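Side-chain contacts in protein NAGD (Escherichia coli, PDB 2C4N), which dephosphorylates nucleotides as a magnesium-dependent hydrolase of the HAD-like superfamily and probably also accepts polyphosphate and glucose 1-phosphate: residues Pro45-Gly49 against Gln50-Asn54; Ala74-Asp77 against Phe78-Gln82. All coordinates share one frame; numbering follows the deposited sequence.

Contact 1 of 2, residues Pro45-Gly49 against Gln50-Asn54; sequences PSQTG and QDLAN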
# COMPACT_ATOMS: atom_id res chain seq x y z
N PRO A 45 -15.97 -13.01 -15.29
CA PRO A 45 -17.15 -12.49 -15.99
C PRO A 45 -17.31 -12.69 -17.48
O PRO A 45 -18.29 -12.23 -18.04
CB PRO A 45 -17.06 -11.01 -15.67
CG PRO A 45 -15.56 -10.77 -15.85
CD PRO A 45 -14.93 -11.97 -15.16
N SER A 46 -16.37 -13.37 -18.12
CA SER A 46 -16.42 -13.53 -19.57
C SER A 46 -17.42 -14.52 -20.16
O SER A 46 -17.90 -14.32 -21.28
CB SER A 46 -15.03 -13.87 -20.11
OG SER A 46 -14.08 -12.87 -19.78
N GLN A 47 -17.77 -15.58 -19.44
CA GLN A 47 -18.66 -16.57 -20.01
C GLN A 47 -20.11 -16.52 -19.56
O GLN A 47 -20.40 -16.16 -18.42
CB GLN A 47 -18.10 -17.97 -19.75
CG GLN A 47 -16.70 -18.18 -20.32
CD GLN A 47 -16.19 -19.61 -20.15
OE1 GLN A 47 -15.81 -20.03 -19.06
NE2 GLN A 47 -16.17 -20.36 -21.25
N THR A 48 -21.02 -16.88 -20.46
CA THR A 48 -22.45 -16.92 -20.14
C THR A 48 -22.69 -18.30 -19.56
O THR A 48 -21.82 -19.17 -19.64
CB THR A 48 -23.32 -16.80 -21.41
OG1 THR A 48 -23.05 -17.91 -22.27
CG2 THR A 48 -23.03 -15.50 -22.15
N GLY A 49 -23.87 -18.51 -18.99
CA GLY A 49 -24.18 -19.81 -18.43
C GLY A 49 -24.08 -20.88 -19.51
O GLY A 49 -23.57 -21.98 -19.27
N GLN A 50 -24.53 -20.56 -20.72
CA GLN A 50 -24.49 -21.53 -21.80
C GLN A 50 -23.08 -21.82 -22.22
O GLN A 50 -22.76 -22.94 -22.51
CB GLN A 50 -25.35 -21.08 -22.98
CG GLN A 50 -25.61 -22.14 -24.05
CD GLN A 50 -26.41 -23.34 -23.52
OE1 GLN A 50 -27.61 -23.27 -23.34
NE2 GLN A 50 -25.72 -24.44 -23.29
N ASP A 51 -22.24 -20.81 -22.23
CA ASP A 51 -20.83 -21.01 -22.59
C ASP A 51 -20.21 -21.99 -21.62
O ASP A 51 -19.48 -22.90 -22.00
CB ASP A 51 -20.03 -19.70 -22.51
CG ASP A 51 -20.39 -18.70 -23.59
OD1 ASP A 51 -20.79 -19.12 -24.69
OD2 ASP A 51 -20.24 -17.48 -23.32
N LEU A 52 -20.50 -21.79 -20.33
CA LEU A 52 -19.96 -22.65 -19.29
C LEU A 52 -20.49 -24.07 -19.41
O LEU A 52 -19.74 -25.02 -19.23
CB LEU A 52 -20.28 -22.07 -17.91
CG LEU A 52 -19.41 -20.85 -17.57
CD1 LEU A 52 -20.00 -20.11 -16.38
CD2 LEU A 52 -17.99 -21.30 -17.28
N ALA A 53 -21.78 -24.21 -19.71
CA ALA A 53 -22.36 -25.53 -19.85
C ALA A 53 -21.72 -26.25 -21.04
O ALA A 53 -21.45 -27.45 -20.98
CB ALA A 53 -23.88 -25.43 -20.06
N ASN A 54 -21.50 -25.53 -22.11
CA ASN A 54 -20.83 -26.09 -23.24
C ASN A 54 -19.38 -26.51 -22.96
O ASN A 54 -18.94 -27.54 -23.37
CB ASN A 54 -20.89 -25.18 -24.44
CG ASN A 54 -22.28 -25.03 -24.96
OD1 ASN A 54 -23.14 -25.75 -24.58
ND2 ASN A 54 -22.48 -24.08 -25.83
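Two first torsions set up the meeting of Thr-48 and Asp-51: chi1 of 62° puts Thr-48 OG1 between its own backbone N and carbonyl carbon, facing the start of the helix, while chi1 of -70° lays the Asp-51 carboxylate beside its own backbone N, turned back toward Thr-48. Two reciprocal bonds follow. Asp-51 N donates to Thr-48 OG1 over 3.0 Å, and Thr-48 N donates to Asp-51 OD2, also over 3.0 Å and almost straight at 174°. That second donor meets OD2 on its anti side, well out of the carboxylate plane. The Thr-48 methyl, CG2, rests 3.6 Å from the same OD2. With an alanine here instead of Asp-51 the carboxylate is gone, and Thr-48 N would probably be left without its acceptor, the capping box reduced to the bond from the backbone N to Thr-48 OG1. One residue earlier, the Gln-47 side chain runs at a slant past Asp-51 and Leu-52: its CB lies 3.8 Å from Asp-51 CB, and its OE1 reaches Leu-52 CD2 at 3.1 Å, a tight approach. That OE1 also takes a weak hydrogen bond from Arg-55, which by similarity orients the catalytic Asp-11. Leu-52 N closes the first helical turn on Thr-48 O, while the leucine side chain packs on Phe-68 and Thr-70 of the neighbouring strand. With Thr-48 as N-cap and Asp-51 three residues on, this is a classic capping box, opening helix 49-58 of the HAD-type domain.

Contact 2 of 2, residues Ala74-Asp77 against Phe78-Gln82; sequences ATAD and FLRRQ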
# COMPACT_ATOMS: atom_id res chain seq x y z
N ALA A 74 -23.59 -11.85 -10.93
CA ALA A 74 -23.65 -11.30 -9.58
C ALA A 74 -23.64 -9.78 -9.60
O ALA A 74 -24.35 -9.14 -8.83
CB ALA A 74 -22.48 -11.83 -8.74
N THR A 75 -22.85 -9.21 -10.50
CA THR A 75 -22.78 -7.75 -10.63
C THR A 75 -24.12 -7.21 -11.12
O THR A 75 -24.60 -6.19 -10.63
CB THR A 75 -21.67 -7.33 -11.61
OG1 THR A 75 -20.39 -7.71 -11.07
CG2 THR A 75 -21.70 -5.83 -11.84
N ALA A 76 -24.73 -7.90 -12.08
CA ALA A 76 -26.02 -7.47 -12.60
C ALA A 76 -27.06 -7.56 -11.48
O ALA A 76 -27.88 -6.66 -11.33
CB ALA A 76 -26.45 -8.36 -13.78
N ASP A 77 -27.01 -8.63 -10.70
CA ASP A 77 -27.95 -8.81 -9.59
C ASP A 77 -27.76 -7.72 -8.55
O ASP A 77 -28.72 -7.26 -7.94
CB ASP A 77 -27.77 -10.18 -8.93
CG ASP A 77 -28.40 -11.31 -9.73
OD1 ASP A 77 -29.32 -11.03 -10.53
OD2 ASP A 77 -27.98 -12.47 -9.56
N PHE A 78 -26.51 -7.32 -8.35
CA PHE A 78 -26.18 -6.27 -7.39
C PHE A 78 -26.78 -4.94 -7.85
O PHE A 78 -27.41 -4.22 -7.07
CB PHE A 78 -24.66 -6.16 -7.26
CG PHE A 78 -24.19 -4.97 -6.48
CD1 PHE A 78 -24.11 -3.71 -7.07
CD2 PHE A 78 -23.82 -5.10 -5.14
CE1 PHE A 78 -23.67 -2.60 -6.35
CE2 PHE A 78 -23.37 -4.00 -4.41
CZ PHE A 78 -23.30 -2.74 -5.01
N LEU A 79 -26.59 -4.63 -9.13
CA LEU A 79 -27.07 -3.38 -9.71
C LEU A 79 -28.59 -3.31 -9.91
O LEU A 79 -29.17 -2.22 -9.93
CB LEU A 79 -26.35 -3.13 -11.03
CG LEU A 79 -24.83 -2.92 -10.85
CD1 LEU A 79 -24.14 -2.89 -12.19
CD2 LEU A 79 -24.60 -1.64 -10.08
N ARG A 80 -29.22 -4.46 -10.08
CA ARG A 80 -30.66 -4.52 -10.27
C ARG A 80 -31.35 -3.82 -9.11
O ARG A 80 -32.30 -3.07 -9.30
CB ARG A 80 -31.14 -5.97 -10.31
CG ARG A 80 -31.34 -6.54 -11.69
CD ARG A 80 -32.10 -7.86 -11.62
NE ARG A 80 -32.24 -8.47 -12.93
CZ ARG A 80 -31.30 -9.21 -13.53
NH1 ARG A 80 -30.14 -9.44 -12.92
NH2 ARG A 80 -31.52 -9.70 -14.74
N ARG A 81 -30.85 -4.09 -7.90
CA ARG A 81 -31.42 -3.52 -6.69
C ARG A 81 -30.98 -2.09 -6.41
O ARG A 81 -31.25 -1.56 -5.34
CB ARG A 81 -31.06 -4.39 -5.48
CG ARG A 81 -30.51 -5.78 -5.80
CD ARG A 81 -31.38 -6.88 -5.19
NE ARG A 81 -30.65 -8.13 -4.95
CZ ARG A 81 -29.82 -8.33 -3.93
NH1 ARG A 81 -29.61 -7.37 -3.04
NH2 ARG A 81 -29.21 -9.50 -3.78
N GLN A 82 -30.28 -1.48 -7.36
CA GLN A 82 -29.81 -0.12 -7.15
C GLN A 82 -30.61 0.93 -7.91
O GLN A 82 -31.23 0.63 -8.93
CB GLN A 82 -28.33 0.01 -7.54
CG GLN A 82 -27.39 -0.99 -6.89
CD GLN A 82 -27.51 -1.04 -5.38
OE1 GLN A 82 -27.61 -0.01 -4.72
NE2 GLN A 82 -27.49 -2.25 -4.83
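Ala-74 and Phe-78 open this run of contacts three and four residues apart along helix 71-80, which follows the edge strand 68-70 of the parallel sheet in the HAD-like fold. Phe-78 N donates to Ala-74 O over 2.9 Å, and the Phe-78 CB sits close against that same carbonyl. With CG anti to the backbone N (chi1 171°), the Phe-78 ring swings off the helix, where it meets Trp-180 edge-to-face and packs with Phe-211 and Pro-234 of a second subunit. Next comes Thr-75, whose side chain runs alongside that of Leu-79, both pointing the same way; the methyl CG2 touches Leu-79 CD1 at 3.8 Å. The Thr-75 hydroxyl is engaged by the backbone oxygen of Ser-71 one turn back, while its own carbonyl accepts from Leu-79 N. Leu-79 carries the apolar stripe onward to Leu-99, Phe-113 and Ile-115. Ala-76 accepts from Arg-80 N through its carbonyl, and its CB lies 3.9 Å from Arg-80 NH1, at the far end of that side chain. Asp-77 then provides the charged contact: its side chain and that of Arg-80 run alongside each other, the carboxylate and guanidinium planes turned 48° apart, with a salt bridge of 3.0 Å from Asp-77 OD1 to Arg-80 NH1. The other oxygen, OD2, is hydrogen-bonded to Tyr-69, so both ends of the carboxylate are held. Past Arg-81 the Gln-82 side chain folds back: its NE2 lies over the centre of the Phe-78 ring, 4.1 Å above the ring plane, and donates to Phe-78 O over 3.0 Å, with that oxygen lying in the plane of the Gln-82 amide.

In the fold
Along the chain the two contacts come in series, contact 1 at the start of helix 49-58 and contact 2 on helix 71-80. Their centres are 19 Å apart and their nearest atoms about 7 Å, without touching. Both belong to the same HAD-like region of the chain. Contact 1 lies near the bound magnesium, the side chain of Leu-52 about 12 Å from it. The Ala-74 side chain of contact 2 is about 8 Å from that of Asn-43, probably a substrate-binding residue, while residues further along pack on strand 105-116 and a second subunit. Helix 49-58, a loop and strand 68-70, at the edge of the six-stranded sheet, lead on to helix 71-80, whose side chains reach the four-stranded one.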